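Local coordinates for protein lipolytic enzyme, G-D-S-L family (Bacteroides thetaiotaomicron, PDB 7BR2) that metabolizes the drug diltiazem in the gut microbiota, as a serine esterase of the SGNH/GDSL hydrolase family, at residues Q11-F16 and G174-D179; H36-L41 and G212-A217; M84-M89 and V133-S138; T178-P183 and Y218-A223. One frame throughout, in Å; residues are numbered along the deposited sequence.

Contact 1 (Q11-F16 and G174-D179)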
loop_
_atom_site.group_PDB
_atom_site.type_symbol
_atom_site.label_atom_id
_atom_site.label_comp_id
_atom_site.label_asym_id
_atom_site.label_seq_id
_atom_site.Cartn_x
_atom_site.Cartn_y
_atom_site.Cartn_z
ATOM N N GLN A 11 -9.530 -9.731 -10.932
ATOM C CA GLN A 11 -8.366 -9.084 -11.531
ATOM C C GLN A 11 -8.760 -8.155 -12.676
ATOM O O GLN A 11 -9.278 -8.599 -13.708
ATOM C CB GLN A 11 -7.378 -10.137 -12.037
ATOM C CG GLN A 11 -6.210 -9.550 -12.855
ATOM C CD GLN A 11 -5.146 -10.580 -13.228
ATOM O OE1 GLN A 11 -4.985 -11.599 -12.559
ATOM N NE2 GLN A 11 -4.415 -10.314 -14.307
ATOM N N THR A 12 -8.479 -6.864 -12.497
ATOM C CA THR A 12 -8.626 -5.865 -13.541
ATOM C C THR A 12 -7.300 -5.185 -13.866
ATOM O O THR A 12 -7.248 -4.352 -14.781
ATOM C CB THR A 12 -9.662 -4.809 -13.133
ATOM O OG1 THR A 12 -9.205 -4.115 -11.964
ATOM C CG2 THR A 12 -11.008 -5.470 -12.824
ATOM N N VAL A 13 -6.229 -5.520 -13.144
ATOM C CA VAL A 13 -4.915 -4.899 -13.295
ATOM C C VAL A 13 -3.870 -6.005 -13.325
ATOM O O VAL A 13 -3.833 -6.852 -12.427
ATOM C CB VAL A 13 -4.630 -3.898 -12.155
ATOM C CG1 VAL A 13 -3.196 -3.355 -12.240
ATOM C CG2 VAL A 13 -5.627 -2.755 -12.199
ATOM N N LYS A 14 -3.030 -6.019 -14.355
ATOM C CA LYS A 14 -2.027 -7.073 -14.418
ATOM C C LYS A 14 -1.035 -6.926 -13.270
ATOM O O LYS A 14 -0.698 -5.803 -12.883
ATOM C CB LYS A 14 -1.255 -7.064 -15.735
ATOM C CG LYS A 14 -1.840 -7.919 -16.830
ATOM C CD LYS A 14 -1.016 -7.736 -18.094
ATOM C CE LYS A 14 -1.240 -6.393 -18.767
ATOM N NZ LYS A 14 -0.469 -6.300 -20.045
ATOM N N PRO A 15 -0.566 -8.035 -12.697
ATOM C CA PRO A 15 0.439 -7.946 -11.632
ATOM C C PRO A 15 1.741 -7.348 -12.146
ATOM O O PRO A 15 2.041 -7.372 -13.339
ATOM C CB PRO A 15 0.648 -9.406 -11.209
ATOM C CG PRO A 15 0.063 -10.236 -12.328
ATOM C CD PRO A 15 -1.022 -9.421 -12.924
ATOM N N PHE A 16 2.521 -6.793 -11.223
ATOM C CA PHE A 16 3.866 -6.358 -11.579
ATOM C C PHE A 16 4.766 -7.584 -11.764
ATOM O O PHE A 16 4.563 -8.631 -11.136
ATOM C CB PHE A 16 4.429 -5.430 -10.488
ATOM C CG PHE A 16 3.534 -4.247 -10.155
ATOM C CD1 PHE A 16 2.900 -3.537 -11.153
ATOM C CD2 PHE A 16 3.331 -3.857 -8.832
ATOM C CE1 PHE A 16 2.078 -2.447 -10.849
ATOM C CE2 PHE A 16 2.508 -2.763 -8.518
ATOM C CZ PHE A 16 1.880 -2.063 -9.533
ATOM N N GLY A 174 -7.572 1.771 -23.873
ATOM C CA GLY A 174 -6.921 0.493 -23.681
ATOM C C GLY A 174 -6.112 0.423 -22.410
ATOM O O GLY A 174 -5.125 -0.318 -22.346
ATOM N N TRP A 175 -6.507 1.179 -21.393
ATOM C CA TRP A 175 -5.850 1.192 -20.099
ATOM C C TRP A 175 -6.644 0.351 -19.109
ATOM O O TRP A 175 -7.850 0.162 -19.258
ATOM C CB TRP A 175 -5.731 2.622 -19.584
ATOM C CG TRP A 175 -4.987 3.503 -20.503
ATOM C CD1 TRP A 175 -4.072 3.115 -21.433
ATOM C CD2 TRP A 175 -5.040 4.932 -20.554
ATOM N NE1 TRP A 175 -3.571 4.211 -22.084
ATOM C CE2 TRP A 175 -4.142 5.342 -21.560
ATOM C CE3 TRP A 175 -5.758 5.903 -19.851
ATOM C CZ2 TRP A 175 -3.948 6.689 -21.887
ATOM C CZ3 TRP A 175 -5.566 7.242 -20.178
ATOM C CH2 TRP A 175 -4.666 7.621 -21.183
ATOM N N GLU A 176 -5.957 -0.125 -18.071
ATOM C CA GLU A 176 -6.626 -0.858 -17.008
ATOM C C GLU A 176 -7.262 0.113 -16.018
ATOM O O GLU A 176 -6.903 1.289 -15.947
ATOM C CB GLU A 176 -5.646 -1.800 -16.297
ATOM C CG GLU A 176 -4.885 -2.708 -17.272
ATOM C CD GLU A 176 -3.720 -3.456 -16.637
ATOM O OE1 GLU A 176 -3.683 -4.698 -16.762
ATOM O OE2 GLU A 176 -2.832 -2.807 -16.041
ATOM N N PHE A 177 -8.234 -0.388 -15.256
ATOM C CA PHE A 177 -8.955 0.447 -14.308
ATOM C C PHE A 177 -9.230 -0.351 -13.043
ATOM O O PHE A 177 -9.624 -1.519 -13.109
ATOM C CB PHE A 177 -10.288 0.957 -14.895
ATOM C CG PHE A 177 -11.141 1.713 -13.901
ATOM C CD1 PHE A 177 -12.033 1.047 -13.054
ATOM C CD2 PHE A 177 -11.045 3.099 -13.800
ATOM C CE1 PHE A 177 -12.802 1.745 -12.125
ATOM C CE2 PHE A 177 -11.820 3.811 -12.877
ATOM C CZ PHE A 177 -12.701 3.129 -12.039
ATOM N N THR A 178 -9.054 0.303 -11.896
ATOM C CA THR A 178 -9.502 -0.219 -10.615
ATOM C C THR A 178 -9.978 0.955 -9.771
ATOM O O THR A 178 -9.591 2.101 -10.001
ATOM C CB THR A 178 -8.399 -0.993 -9.899
ATOM O OG1 THR A 178 -8.935 -1.582 -8.712
ATOM C CG2 THR A 178 -7.254 -0.065 -9.523
ATOM N N ASP A 179 -10.836 0.671 -8.796
ATOM C CA ASP A 179 -11.489 1.723 -8.028
ATOM C C ASP A 179 -11.376 1.429 -6.543
ATOM O O ASP A 179 -11.648 0.304 -6.109
ATOM C CB ASP A 179 -12.957 1.869 -8.433
ATOM C CG ASP A 179 -13.663 2.984 -7.681
ATOM O OD1 ASP A 179 -12.994 3.980 -7.302
ATOM O OD2 ASP A 179 -14.890 2.861 -7.464
HETATM O O HOH W 1 -10.667 -3.758 -9.747
HETATM O O HOH W 2 -9.211 -3.064 -16.632
#
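The carboxylate of Glu176 reaches across to the backbone of Val13 and Lys14, and its path shows how an edge strand can hold a non-regular segment through one long side chain. CB of Glu176 lies 3.4 Å from Thr12 O, and CG passes the same oxygen at 3.8 Å. With CG set beside the backbone N (chi1 -52°) and the chain extended beyond it, CD is carried on to Val13 CA. OE1 then accepts from Lys14 N at 2.8 Å, the N-H coming from above the carboxylate plane with an angle of 152° at the hydrogen. OE2 lies near Val13 CG1 and takes its salt bridge from Arg131 of the neighbouring strand 131-136. Shortening Glu176 to an alanine is likely to leave Lys14 N without this acceptor and to take the carboxylate's charge away from Arg131.

Farther along, Thr12 OG1 donates to Phe177 O at 2.9 Å, tilted from the carbonyl plane, and receives a proton from a water that also bonds Thr178 OG1. A second water links Thr12 O to Phe177 N. Next to these bonds, the CG2 branch of Val13 rests on Thr178 CB at 4.0 Å, the two side chains crossing nearly at right angles. Strand 176-179 is the last of the parallel sheet, so side-chain and water bonds stand in for a further strand along this edge, and one carboxylate joins a backbone N-H to the charge of Arg131.

Contact 2 (H36-L41 and G212-A217)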
loop_
_atom_site.group_PDB
_atom_site.type_symbol
_atom_site.label_atom_id
_atom_site.label_comp_id
_atom_site.label_asym_id
_atom_site.label_seq_id
_atom_site.Cartn_x
_atom_site.Cartn_y
_atom_site.Cartn_z
ATOM N N HIS A 36 1.118 2.360 -1.084
ATOM C CA HIS A 36 2.099 1.919 -2.066
ATOM C C HIS A 36 3.238 1.173 -1.394
ATOM O O HIS A 36 3.748 0.181 -1.936
ATOM C CB HIS A 36 2.621 3.113 -2.875
ATOM C CG HIS A 36 2.844 4.356 -2.062
ATOM N ND1 HIS A 36 3.958 4.544 -1.268
ATOM C CD2 HIS A 36 2.103 5.484 -1.943
ATOM C CE1 HIS A 36 3.881 5.723 -0.678
ATOM N NE2 HIS A 36 2.771 6.318 -1.078
ATOM N N SER A 37 3.628 1.619 -0.198
ATOM C CA SER A 37 4.636 0.892 0.570
ATOM C C SER A 37 4.118 -0.483 0.999
ATOM O O SER A 37 4.863 -1.469 0.990
ATOM C CB SER A 37 5.064 1.726 1.779
ATOM O OG SER A 37 6.162 1.140 2.456
ATOM N N PHE A 38 2.839 -0.572 1.364
ATOM C CA PHE A 38 2.254 -1.855 1.751
ATOM C C PHE A 38 2.167 -2.799 0.551
ATOM O O PHE A 38 2.399 -4.011 0.676
ATOM C CB PHE A 38 0.872 -1.605 2.366
ATOM C CG PHE A 38 0.907 -0.827 3.672
ATOM C CD1 PHE A 38 2.064 -0.771 4.442
ATOM C CD2 PHE A 38 -0.228 -0.160 4.128
ATOM C CE1 PHE A 38 2.090 -0.070 5.637
ATOM C CE2 PHE A 38 -0.206 0.559 5.322
ATOM C CZ PHE A 38 0.950 0.595 6.083
ATOM N N ILE A 39 1.870 -2.251 -0.630
ATOM C CA ILE A 39 1.846 -3.058 -1.853
ATOM C C ILE A 39 3.241 -3.596 -2.178
ATOM O O ILE A 39 3.419 -4.786 -2.505
ATOM C CB ILE A 39 1.277 -2.238 -3.023
ATOM C CG1 ILE A 39 -0.208 -1.925 -2.818
ATOM C CG2 ILE A 39 1.469 -2.984 -4.327
ATOM C CD1 ILE A 39 -0.760 -0.857 -3.809
ATOM N N TRP A 40 4.253 -2.723 -2.117
ATOM C CA TRP A 40 5.619 -3.188 -2.329
ATOM C C TRP A 40 5.987 -4.249 -1.297
ATOM O O TRP A 40 6.628 -5.246 -1.637
ATOM C CB TRP A 40 6.600 -2.011 -2.287
ATOM C CG TRP A 40 7.932 -2.279 -2.960
ATOM C CD1 TRP A 40 8.354 -3.452 -3.527
ATOM C CD2 TRP A 40 9.013 -1.346 -3.128
ATOM N NE1 TRP A 40 9.623 -3.306 -4.028
ATOM C CE2 TRP A 40 10.052 -2.025 -3.799
ATOM C CE3 TRP A 40 9.203 -0.000 -2.770
ATOM C CZ2 TRP A 40 11.266 -1.402 -4.125
ATOM C CZ3 TRP A 40 10.409 0.617 -3.093
ATOM C CH2 TRP A 40 11.425 -0.086 -3.761
ATOM N N LEU A 41 5.571 -4.060 -0.037
ATOM C CA LEU A 41 5.832 -5.060 0.997
ATOM C C LEU A 41 5.256 -6.422 0.610
ATOM O O LEU A 41 5.880 -7.472 0.837
ATOM C CB LEU A 41 5.239 -4.584 2.326
ATOM C CG LEU A 41 5.441 -5.481 3.549
ATOM C CD1 LEU A 41 6.917 -5.698 3.777
ATOM C CD2 LEU A 41 4.793 -4.839 4.794
ATOM N N GLY A 212 -6.577 2.268 6.770
ATOM C CA GLY A 212 -7.152 2.590 5.478
ATOM C C GLY A 212 -6.188 2.327 4.339
ATOM O O GLY A 212 -6.576 1.788 3.296
ATOM N N HIS A 213 -4.912 2.686 4.530
ATOM C CA HIS A 213 -3.917 2.436 3.496
ATOM C C HIS A 213 -3.670 0.946 3.317
ATOM O O HIS A 213 -3.428 0.491 2.194
ATOM C CB HIS A 213 -2.626 3.189 3.828
ATOM C CG HIS A 213 -2.687 4.634 3.456
ATOM N ND1 HIS A 213 -2.475 5.078 2.167
ATOM C CD2 HIS A 213 -3.031 5.725 4.177
ATOM C CE1 HIS A 213 -2.657 6.385 2.118
ATOM N NE2 HIS A 213 -2.990 6.805 3.326
ATOM N N MET A 214 -3.780 0.163 4.389
ATOM C CA MET A 214 -3.630 -1.277 4.227
ATOM C C MET A 214 -4.838 -1.864 3.505
ATOM O O MET A 214 -4.688 -2.786 2.697
ATOM C CB MET A 214 -3.409 -1.946 5.581
ATOM C CG MET A 214 -2.949 -3.388 5.484
ATOM S SD MET A 214 -1.570 -3.653 4.339
ATOM C CE MET A 214 -2.205 -5.014 3.367
ATOM N N VAL A 215 -6.033 -1.320 3.746
ATOM C CA VAL A 215 -7.199 -1.745 2.974
ATOM C C VAL A 215 -7.022 -1.380 1.510
ATOM O O VAL A 215 -7.370 -2.156 0.612
ATOM C CB VAL A 215 -8.492 -1.145 3.566
ATOM C CG1 VAL A 215 -9.633 -1.269 2.585
ATOM C CG2 VAL A 215 -8.846 -1.850 4.870
ATOM N N MET A 216 -6.476 -0.197 1.245
ATOM C CA MET A 216 -6.225 0.204 -0.133
ATOM C C MET A 216 -5.231 -0.739 -0.800
ATOM O O MET A 216 -5.405 -1.128 -1.964
ATOM C CB MET A 216 -5.708 1.643 -0.175
ATOM C CG MET A 216 -6.766 2.667 0.142
ATOM S SD MET A 216 -6.109 4.326 0.446
ATOM C CE MET A 216 -5.786 4.867 -1.238
ATOM N N ALA A 217 -4.174 -1.107 -0.073
ATOM C CA ALA A 217 -3.215 -2.064 -0.602
ATOM C C ALA A 217 -3.892 -3.394 -0.872
ATOM O O ALA A 217 -3.681 -4.004 -1.927
ATOM C CB ALA A 217 -2.047 -2.225 0.368
#
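Two helices of the SGNH-hydrolase domain cross here, and Phe38 of helix 35-46 packs against the backbone and side chains of helix 210-223. Over these short segments the axes approach to 8.3 Å at a signed crossing angle of -51°. The closeness rests on a small residue: Ala217 CB touches Phe38 CB at 3.6 Å and Ile39 CG1 at 3.7 Å, fitting beside both.

The Phe38 ring leaves its helix with CG anti to the carbonyl carbon (chi1 -65°), which brings its CD2-CE2 edge to the turn of His213 and Met214. Met214 N lies 3.6 Å from CD2, near the ring plane, and the carbonyl carbon of His213 is also met by this edge. CE2 reaches His213 CB, whose imidazole turns away from the interface and lies near, without touching, Ser28, His207 and Asp204, which probably form a Ser-His-Asp triad. Phe38 O also accepts from Tyr272 OH. Were Phe38 a serine, a gap would probably open beside His213 and Met214, and the methionine sulfur would lose this aromatic neighbour.

That sulfur completes the contact. The Met214 chain bends at chi2 and chi3 and makes a Met-aromatic contact: SD stands 4.4 Å from the ring centroid, oblique at 40° off the normal, and 3.7 Å from Phe38 CB.

Contact 3 (M84-M89 and V133-S138)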
loop_
_atom_site.group_PDB
_atom_site.type_symbol
_atom_site.label_atom_id
_atom_site.label_comp_id
_atom_site.label_asym_id
_atom_site.label_seq_id
_atom_site.Cartn_x
_atom_site.Cartn_y
_atom_site.Cartn_z
ATOM N N MET A 84 0.263 4.351 -12.158
ATOM C CA MET A 84 -1.062 4.458 -11.570
ATOM C C MET A 84 -1.398 5.930 -11.348
ATOM O O MET A 84 -0.550 6.702 -10.901
ATOM C CB MET A 84 -1.133 3.678 -10.256
ATOM C CG MET A 84 -1.389 2.178 -10.428
ATOM S SD MET A 84 -0.138 1.266 -11.382
ATOM C CE MET A 84 1.332 1.482 -10.374
ATOM N N VAL A 85 -2.629 6.319 -11.688
ATOM C CA VAL A 85 -3.062 7.715 -11.673
ATOM C C VAL A 85 -4.329 7.826 -10.829
ATOM O O VAL A 85 -5.335 7.173 -11.128
ATOM C CB VAL A 85 -3.299 8.253 -13.096
ATOM C CG1 VAL A 85 -3.717 9.714 -13.074
ATOM C CG2 VAL A 85 -2.059 8.052 -13.975
ATOM N N THR A 86 -4.268 8.610 -9.751
ATOM C CA THR A 86 -5.405 8.845 -8.867
ATOM C C THR A 86 -5.469 10.320 -8.491
ATOM O O THR A 86 -4.435 10.960 -8.271
ATOM C CB THR A 86 -5.329 7.985 -7.601
ATOM O OG1 THR A 86 -6.548 8.135 -6.858
ATOM C CG2 THR A 86 -4.136 8.384 -6.718
ATOM N N PHE A 87 -6.682 10.864 -8.448
ATOM C CA PHE A 87 -6.887 12.277 -8.149
ATOM C C PHE A 87 -8.367 12.488 -7.880
ATOM O O PHE A 87 -9.185 11.575 -8.037
ATOM C CB PHE A 87 -6.417 13.186 -9.294
ATOM C CG PHE A 87 -7.244 13.065 -10.541
ATOM C CD1 PHE A 87 -7.170 11.929 -11.328
ATOM C CD2 PHE A 87 -8.108 14.082 -10.918
ATOM C CE1 PHE A 87 -7.939 11.814 -12.470
ATOM C CE2 PHE A 87 -8.873 13.974 -12.055
ATOM C CZ PHE A 87 -8.790 12.839 -12.835
ATOM N N GLY A 88 -8.715 13.701 -7.454
ATOM C CA GLY A 88 -10.105 14.074 -7.281
ATOM C C GLY A 88 -10.451 14.561 -5.889
ATOM O O GLY A 88 -11.417 15.307 -5.730
ATOM N N MET A 89 -9.720 14.114 -4.870
ATOM C CA MET A 89 -10.057 14.557 -3.518
ATOM C C MET A 89 -9.953 16.075 -3.391
ATOM O O MET A 89 -10.808 16.717 -2.762
ATOM C CB MET A 89 -9.178 13.856 -2.486
ATOM C CG MET A 89 -9.508 14.252 -1.041
ATOM S SD MET A 89 -11.178 13.830 -0.464
ATOM C CE MET A 89 -11.082 12.048 -0.291
ATOM N N VAL A 133 -2.575 2.763 -15.544
ATOM C CA VAL A 133 -3.606 2.191 -14.679
ATOM C C VAL A 133 -4.368 3.325 -13.995
ATOM O O VAL A 133 -3.845 3.968 -13.069
ATOM C CB VAL A 133 -3.013 1.232 -13.640
ATOM C CG1 VAL A 133 -4.107 0.656 -12.761
ATOM C CG2 VAL A 133 -2.221 0.115 -14.336
ATOM N N MET A 134 -5.614 3.550 -14.416
ATOM C CA MET A 134 -6.469 4.493 -13.705
ATOM C C MET A 134 -6.911 3.859 -12.397
ATOM O O MET A 134 -7.416 2.734 -12.394
ATOM C CB MET A 134 -7.683 4.857 -14.560
ATOM C CG MET A 134 -7.356 5.618 -15.834
ATOM S SD MET A 134 -6.764 7.282 -15.525
ATOM C CE MET A 134 -5.152 7.249 -16.312
ATOM N N THR A 135 -6.681 4.545 -11.277
ATOM C CA THR A 135 -7.054 4.022 -9.962
ATOM C C THR A 135 -7.939 5.062 -9.292
ATOM O O THR A 135 -7.460 6.129 -8.892
ATOM C CB THR A 135 -5.841 3.697 -9.084
ATOM O OG1 THR A 135 -5.236 4.916 -8.631
ATOM C CG2 THR A 135 -4.829 2.927 -9.851
ATOM N N GLY A 136 -9.229 4.745 -9.159
ATOM C CA GLY A 136 -10.181 5.677 -8.587
ATOM C C GLY A 136 -9.848 5.956 -7.144
ATOM O O GLY A 136 -9.650 5.016 -6.372
ATOM N N THR A 137 -9.724 7.232 -6.781
ATOM C CA THR A 137 -9.272 7.586 -5.438
ATOM C C THR A 137 -10.177 7.002 -4.353
ATOM O O THR A 137 -11.375 6.762 -4.556
ATOM C CB THR A 137 -9.219 9.100 -5.261
ATOM O OG1 THR A 137 -8.926 9.401 -3.894
ATOM C CG2 THR A 137 -10.549 9.741 -5.629
ATOM N N SER A 138 -9.577 6.777 -3.182
ATOM C CA SER A 138 -10.327 6.499 -1.975
ATOM C C SER A 138 -11.338 7.625 -1.719
ATOM O O SER A 138 -11.154 8.752 -2.179
ATOM C CB SER A 138 -9.362 6.336 -0.793
ATOM O OG SER A 138 -8.468 7.430 -0.696
HETATM O O HOH W 3 -6.335 8.407 -3.886
HETATM O O HOH W 4 -9.339 9.070 -8.728
#
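Val85 O is gripped twice by one residue: Thr135 N donates to it at 3.0 Å, nearly straight at 170°, and Thr135 OG1 adds a weak bond at 3.4 Å. The hydroxyl is placed for this by a chi1 of 73°, between the backbone N and the carbonyl carbon, which also turns CG2 onto Met84 CG. The N-H of the same Val85 bonds to Val133 O, two residues before Thr135, completing the ladder between parallel strands.

On one face of the sheet Met84 and Val133 lie side by side, with SD 3.7 Å from Val133 CB. On the other, the bent Met134 chain brings CE to Val85 CB at 3.8 Å. Beyond the strands, water takes over the bridging. One water bonds Thr86 OG1 and donates to Thr137 OG1 at 2.8 Å; the hydroxyl of Thr137 in turn donates to Ser138 O, in the carbonyl plane on a lone pair. Another water lies between Thr137 N, from which it accepts, and Phe87 O, on which Thr137 CG2 packs at 3.3 Å.

Strand 82-85 is the middle of the five, and its pairing with 131-136 belongs to the parallel sheet of the alpha/beta SGNH-hydrolase fold, with helix 102-125 making the crossover between them.

Contact 4 (T178-P183 and Y218-A223)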
loop_
_atom_site.group_PDB
_atom_site.type_symbol
_atom_site.label_atom_id
_atom_site.label_comp_id
_atom_site.label_asym_id
_atom_site.label_seq_id
_atom_site.Cartn_x
_atom_site.Cartn_y
_atom_site.Cartn_z
ATOM N N THR A 178 -9.054 0.303 -11.896
ATOM C CA THR A 178 -9.502 -0.219 -10.615
ATOM C C THR A 178 -9.978 0.955 -9.771
ATOM O O THR A 178 -9.591 2.101 -10.001
ATOM C CB THR A 178 -8.399 -0.993 -9.899
ATOM O OG1 THR A 178 -8.935 -1.582 -8.712
ATOM C CG2 THR A 178 -7.254 -0.065 -9.523
ATOM N N ASP A 179 -10.836 0.671 -8.796
ATOM C CA ASP A 179 -11.489 1.723 -8.028
ATOM C C ASP A 179 -11.376 1.429 -6.543
ATOM O O ASP A 179 -11.648 0.304 -6.109
ATOM C CB ASP A 179 -12.957 1.869 -8.433
ATOM C CG ASP A 179 -13.663 2.984 -7.681
ATOM O OD1 ASP A 179 -12.994 3.980 -7.302
ATOM O OD2 ASP A 179 -14.890 2.861 -7.464
ATOM N N TRP A 180 -10.931 2.424 -5.773
ATOM C CA TRP A 180 -10.982 2.324 -4.319
ATOM C C TRP A 180 -12.271 2.885 -3.738
ATOM O O TRP A 180 -12.618 2.559 -2.605
ATOM C CB TRP A 180 -9.801 3.069 -3.671
ATOM C CG TRP A 180 -8.433 2.409 -3.728
ATOM C CD1 TRP A 180 -8.105 1.133 -3.340
ATOM C CD2 TRP A 180 -7.209 3.025 -4.147
ATOM N NE1 TRP A 180 -6.758 0.917 -3.519
ATOM C CE2 TRP A 180 -6.186 2.062 -4.012
ATOM C CE3 TRP A 180 -6.881 4.297 -4.635
ATOM C CZ2 TRP A 180 -4.856 2.334 -4.341
ATOM C CZ3 TRP A 180 -5.555 4.561 -4.971
ATOM C CH2 TRP A 180 -4.563 3.583 -4.822
ATOM N N ASN A 181 -12.966 3.741 -4.483
ATOM C CA ASN A 181 -14.038 4.544 -3.904
ATOM C C ASN A 181 -15.226 3.670 -3.499
ATOM O O ASN A 181 -15.638 3.663 -2.333
ATOM C CB ASN A 181 -14.457 5.622 -4.907
ATOM C CG ASN A 181 -15.151 6.788 -4.246
ATOM O OD1 ASN A 181 -16.258 6.653 -3.731
ATOM N ND2 ASN A 181 -14.494 7.946 -4.248
ATOM N N ALA A 182 -15.771 2.906 -4.451
ATOM C CA ALA A 182 -16.920 2.053 -4.149
ATOM C C ALA A 182 -16.623 1.029 -3.064
ATOM O O ALA A 182 -17.371 0.987 -2.072
ATOM C CB ALA A 182 -17.418 1.373 -5.431
ATOM N N PRO A 183 -15.580 0.198 -3.158
ATOM C CA PRO A 183 -15.374 -0.795 -2.090
ATOM C C PRO A 183 -15.123 -0.169 -0.733
ATOM O O PRO A 183 -15.559 -0.709 0.295
ATOM C CB PRO A 183 -14.156 -1.600 -2.572
ATOM C CG PRO A 183 -13.948 -1.220 -3.997
ATOM C CD PRO A 183 -14.535 0.119 -4.198
ATOM N N TYR A 218 -4.716 -3.847 0.075
ATOM C CA TYR A 218 -5.470 -5.085 -0.072
ATOM C C TYR A 218 -6.296 -5.061 -1.347
ATOM O O TYR A 218 -6.256 -5.997 -2.150
ATOM C CB TYR A 218 -6.378 -5.264 1.153
ATOM C CG TYR A 218 -7.563 -6.162 0.902
ATOM C CD1 TYR A 218 -7.417 -7.543 0.882
ATOM C CD2 TYR A 218 -8.818 -5.625 0.623
ATOM C CE1 TYR A 218 -8.489 -8.365 0.632
ATOM C CE2 TYR A 218 -9.894 -6.437 0.361
ATOM C CZ TYR A 218 -9.731 -7.809 0.370
ATOM O OH TYR A 218 -10.812 -8.623 0.106
ATOM N N LEU A 219 -7.019 -3.965 -1.567
ATOM C CA LEU A 219 -7.884 -3.872 -2.734
ATOM C C LEU A 219 -7.083 -3.846 -4.028
ATOM O O LEU A 219 -7.480 -4.474 -5.019
ATOM C CB LEU A 219 -8.776 -2.634 -2.627
ATOM C CG LEU A 219 -9.846 -2.741 -1.538
ATOM C CD1 LEU A 219 -10.494 -1.389 -1.253
ATOM C CD2 LEU A 219 -10.886 -3.801 -1.953
ATOM N N PHE A 220 -5.948 -3.135 -4.045
ATOM C CA PHE A 220 -5.147 -3.106 -5.266
ATOM C C PHE A 220 -4.542 -4.474 -5.544
ATOM O O PHE A 220 -4.478 -4.911 -6.700
ATOM C CB PHE A 220 -4.057 -2.033 -5.165
ATOM C CG PHE A 220 -3.337 -1.771 -6.457
ATOM C CD1 PHE A 220 -3.766 -0.773 -7.321
ATOM C CD2 PHE A 220 -2.229 -2.519 -6.810
ATOM C CE1 PHE A 220 -3.102 -0.544 -8.521
ATOM C CE2 PHE A 220 -1.555 -2.284 -7.996
ATOM C CZ PHE A 220 -1.993 -1.294 -8.854
ATOM N N LEU A 221 -4.135 -5.182 -4.495
ATOM C CA LEU A 221 -3.620 -6.532 -4.681
ATOM C C LEU A 221 -4.716 -7.477 -5.161
ATOM O O LEU A 221 -4.461 -8.374 -5.971
ATOM C CB LEU A 221 -3.017 -7.040 -3.372
ATOM C CG LEU A 221 -1.774 -6.259 -2.953
ATOM C CD1 LEU A 221 -1.376 -6.615 -1.537
ATOM C CD2 LEU A 221 -0.645 -6.522 -3.945
ATOM N N LYS A 222 -5.948 -7.278 -4.691
ATOM C CA LYS A 222 -7.055 -8.095 -5.182
ATOM C C LYS A 222 -7.337 -7.788 -6.648
ATOM O O LYS A 222 -7.594 -8.699 -7.444
ATOM C CB LYS A 222 -8.296 -7.909 -4.291
ATOM C CG LYS A 222 -9.592 -8.577 -4.801
ATOM C CD LYS A 222 -10.631 -8.786 -3.674
ATOM C CE LYS A 222 -11.711 -7.732 -3.789
ATOM N NZ LYS A 222 -12.762 -7.831 -2.753
ATOM N N ALA A 223 -7.237 -6.519 -7.036
ATOM C CA ALA A 223 -7.357 -6.159 -8.443
ATOM C C ALA A 223 -6.231 -6.740 -9.287
ATOM O O ALA A 223 -6.378 -6.849 -10.508
ATOM C CB ALA A 223 -7.399 -4.637 -8.599
#
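The strand-to-helix turn at 178-183 runs beside the last turns of helix 210-223, where the parallel sheet of the SGNH-hydrolase fold meets one of its covering helices. The CA atoms approach to 6.7 Å between Thr178 and Ala223 and 7.1 Å between Trp180 and Leu219, so the space between is filled by side chains. Within the turn, Asp179 caps the start of helix 181-194: OD1 accepts from Asn181 N at 2.8 Å and OD2 from Ala182 N at 3.1 Å, each N-H arriving from above the carboxylate plane. Two bonds to one carboxylate restrict its rotation.

Ala223 CB touches the Thr178 hydroxyl, 3.4 Å from OG1, while the threonine CG2 approaches Phe220 CD1 more loosely. Leu219 occupies the corner between indole and proline. Its CB meets the Trp180 ring at the edge, in the ring plane, 3.9 Å from CD1. Both methyls of Leu219 go on to meet Pro183 CB, CD1 at 3.9 Å. With CG of Trp180 turned opposite the carbonyl carbon (chi1 -75°), the end of the indole comes nearer helix 210-223, and its ring also meets Tyr35 edge-to-face. Phe220, beside it, meets Phe24 in the same manner. The buried indole N-H is satisfied by the helix itself, Trp180 NE1 bonding to Met216 O, one turn before Phe220.

From the N terminus, segment 11-16 comes first, and contact 1 closes a long loop at strand 176-179. Contact 3 opens and closes within that span, joining two adjacent strands of the parallel sheet; strand 131-136 in turn pairs with 176-179, linking contacts 1 and 3 through backbone bonds. Contact 2 starts inside the same span at helix 35-46 but closes beyond it on helix 210-223, so it crosses contact 1 and also encloses contact 3. Contact 4 begins where contact 1 ends, sharing Thr178 and Asp179, and crosses contact 2, closing just beyond it on the last turns of helix 210-223. Ala223 O, bonded by Thr12 N and Val13 N, ties that helix back to the N-terminal segment.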